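Local structure of guanylate kinase (Stenotrophomonas maltophilia, 6WCT) at residues P62-N66 against G67-H71. The protein catalyses the ATP-dependent phosphorylation of GMP to GDP, a step thought to be essential for recycling GMP and, indirectly, cGMP. Sequence-based numbering, arbitrary orientation.
Sequences PGEVN and GQHYH. With 5GP (guanosine-5'-monophosphate), chain E.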
loop_
_atom_site.group_PDB
_atom_site.type_symbol
_atom_site.label_atom_id
_atom_site.label_comp_id
_atom_site.label_asym_id
_atom_site.label_seq_id
_atom_site.Cartn_x
_atom_site.Cartn_y
_atom_site.Cartn_z
ATOM N N PRO A 62 -9.552 31.448 -14.211
ATOM C CA PRO A 62 -10.911 31.673 -13.701
ATOM C C PRO A 62 -11.352 30.583 -12.730
ATOM O O PRO A 62 -11.087 29.393 -12.924
ATOM C CB PRO A 62 -11.765 31.685 -14.972
ATOM C CG PRO A 62 -10.829 32.176 -16.027
ATOM C CD PRO A 62 -9.498 31.553 -15.680
ATOM N N GLY A 63 -11.995 31.013 -11.649
ATOM C CA GLY A 63 -12.458 30.119 -10.615
ATOM C C GLY A 63 -11.467 29.900 -9.496
ATOM O O GLY A 63 -11.851 29.405 -8.431
ATOM N N GLU A 64 -10.199 30.225 -9.722
ATOM C CA GLU A 64 -9.175 30.090 -8.698
ATOM C C GLU A 64 -9.232 31.244 -7.702
ATOM O O GLU A 64 -9.539 32.385 -8.053
ATOM C CB GLU A 64 -7.806 30.000 -9.358
ATOM C CG GLU A 64 -7.528 28.621 -9.944
ATOM C CD GLU A 64 -6.210 28.563 -10.663
ATOM O OE1 GLU A 64 -5.679 29.646 -10.980
ATOM O OE2 GLU A 64 -5.698 27.452 -10.898
ATOM N N VAL A 65 -8.943 30.925 -6.445
ATOM C CA VAL A 65 -8.943 31.879 -5.339
ATOM C C VAL A 65 -7.536 31.937 -4.770
ATOM O O VAL A 65 -6.961 30.903 -4.399
ATOM C CB VAL A 65 -9.961 31.505 -4.252
ATOM C CG1 VAL A 65 -9.915 32.514 -3.103
ATOM C CG2 VAL A 65 -11.359 31.440 -4.851
ATOM N N ASN A 66 -6.968 33.128 -4.732
ATOM C CA ASN A 66 -5.647 33.285 -4.148
ATOM C C ASN A 66 -5.722 33.022 -2.647
ATOM O O ASN A 66 -6.602 33.544 -1.961
ATOM C CB ASN A 66 -5.122 34.680 -4.458
ATOM C CG ASN A 66 -3.681 34.845 -4.097
ATOM O OD1 ASN A 66 -3.029 33.898 -3.661
ATOM N ND2 ASN A 66 -3.147 36.035 -4.335
ATOM N N GLY A 67 -4.810 32.195 -2.140
ATOM C CA GLY A 67 -4.843 31.762 -0.753
ATOM C C GLY A 67 -5.618 30.478 -0.523
ATOM O O GLY A 67 -5.589 29.943 0.594
ATOM N N GLN A 68 -6.313 29.976 -1.545
ATOM C CA GLN A 68 -7.051 28.718 -1.473
ATOM C C GLN A 68 -6.435 27.656 -2.377
ATOM O O GLN A 68 -5.964 26.629 -1.893
ATOM C CB GLN A 68 -8.526 28.967 -1.812
ATOM C CG GLN A 68 -9.370 27.715 -1.854
ATOM C CD GLN A 68 -10.832 28.001 -2.131
ATOM O OE1 GLN A 68 -11.315 29.123 -1.937
ATOM N NE2 GLN A 68 -11.545 26.987 -2.596
ATOM N N HIS A 69 -6.461 27.842 -3.699
ATOM C CA HIS A 69 -5.861 26.846 -4.587
ATOM C C HIS A 69 -4.350 26.977 -4.659
ATOM O O HIS A 69 -3.650 25.962 -4.798
ATOM C CB HIS A 69 -6.470 26.959 -5.986
ATOM C CG HIS A 69 -7.967 26.936 -5.984
ATOM N ND1 HIS A 69 -8.731 28.069 -5.802
ATOM C CD2 HIS A 69 -8.841 25.906 -6.085
ATOM C CE1 HIS A 69 -10.010 27.743 -5.822
ATOM N NE2 HIS A 69 -10.105 26.436 -5.987
ATOM N N TYR A 70 -3.844 28.205 -4.560
ATOM C CA TYR A 70 -2.418 28.494 -4.586
ATOM C C TYR A 70 -2.199 29.784 -3.817
ATOM O O TYR A 70 -3.109 30.600 -3.674
ATOM C CB TYR A 70 -1.876 28.684 -6.024
ATOM C CG TYR A 70 -1.700 27.444 -6.880
ATOM C CD1 TYR A 70 -0.537 26.707 -6.819
ATOM C CD2 TYR A 70 -2.706 27.005 -7.740
ATOM C CE1 TYR A 70 -0.352 25.567 -7.613
ATOM C CE2 TYR A 70 -2.540 25.855 -8.534
ATOM C CZ TYR A 70 -1.348 25.146 -8.451
ATOM O OH TYR A 70 -1.121 24.023 -9.207
ATOM N N HIS A 71 -0.967 30.004 -3.396
ATOM C CA HIS A 71 -0.534 31.355 -3.069
ATOM C C HIS A 71 0.079 31.914 -4.350
ATOM O O HIS A 71 1.197 31.556 -4.727
ATOM C CB HIS A 71 0.454 31.350 -1.909
ATOM C CG HIS A 71 -0.120 30.815 -0.635
ATOM N ND1 HIS A 71 -1.083 31.486 0.087
ATOM C CD2 HIS A 71 0.109 29.657 0.031
ATOM C CE1 HIS A 71 -1.405 30.776 1.156
ATOM N NE2 HIS A 71 -0.695 29.662 1.145
HETATM P P 5GP E . -1.584 23.699 -12.594
HETATM O O1P 5GP E . -2.350 24.082 -11.352
HETATM O O2P 5GP E . -2.446 23.270 -13.781
HETATM O O3P 5GP E . -0.584 24.729 -13.058
HETATM O "O5'" 5GP E . -0.670 22.473 -12.220
HETATM C "C5'" 5GP E . 0.438 22.130 -13.026
HETATM C "C4'" 5GP E . 1.274 21.094 -12.338
HETATM O "O4'" 5GP E . 2.059 21.735 -11.299
HETATM C "C3'" 5GP E . 0.462 19.990 -11.635
HETATM O "O3'" 5GP E . 1.059 18.721 -11.866
HETATM C "C2'" 5GP E . 0.631 20.323 -10.160
HETATM O "O2'" 5GP E . 0.536 19.219 -9.288
HETATM C "C1'" 5GP E . 2.024 20.923 -10.160
HETATM N N9 5GP E . 2.320 21.718 -8.980
HETATM C C8 5GP E . 1.406 22.327 -8.160
HETATM N N7 5GP E . 1.934 22.802 -7.064
HETATM C C5 5GP E . 3.282 22.501 -7.176
HETATM C C6 5GP E . 4.347 22.714 -6.283
HETATM O O6 5GP E . 4.275 23.241 -5.174
HETATM N N1 5GP E . 5.544 22.211 -6.761
HETATM C C2 5GP E . 5.701 21.569 -7.965
HETATM N N2 5GP E . 6.927 21.118 -8.264
HETATM N N3 5GP E . 4.701 21.365 -8.817
HETATM C C4 5GP E . 3.532 21.845 -8.362
HETATM O O HOH W 1 -2.102 33.941 -0.872
#
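Val65 and His69 hold this turn together with two hydrogen bonds, one to the ring and one along the backbone. The amide N of Val65 donates to ring ND1 of His69 over 2.9 Å, nearly straight at 166° although tilted some 20° out of the imidazole plane. That bond defines ND1 as the unprotonated acceptor; with CG beside its own backbone N, the ring presents its ND1 edge to Val65 N. In return, Val65 O takes two amides, His69 N at 3.2 Å, nearly in line with the carbonyl, and Gln68 N at 3.1 Å, which sits above the carbonyl plane. The Gln68 bond closes a type II beta turn over Val65-Gln68, with Gly67 at its positive-phi corner, and Gly67 N in turn donates to Tyr70 O at 2.8 Å.

Van der Waals contact comes from the isopropyl group of Val65, which lies across the extended Gln68 chain, CB to CB 3.8 Å, while Gln68 CG rests over one face of the imidazole, toward its rim.

The polar ends of Asn66 and Glu64 tie the turn to its flanks. Asn66 OD1 accepts from Phe72 N and from a water that also joins His71 ND1; the carboxamide of Asn66 is carried there by CG anti to the backbone N (chi1 -170°). Glu64 pairs with Arg58, a GMP-binding residue, and takes Arg61 N on its other oxygen.

Tyr70 brings the turn to the substrate: its OH donates a very short 2.5 Å bond to O1P of GMP. This type II turn belongs to the loop between strands 55-56 and 71-72 of guanylate kinase's GMP-binding region, where tyrosine and arginines gather round the nucleotide phosphate.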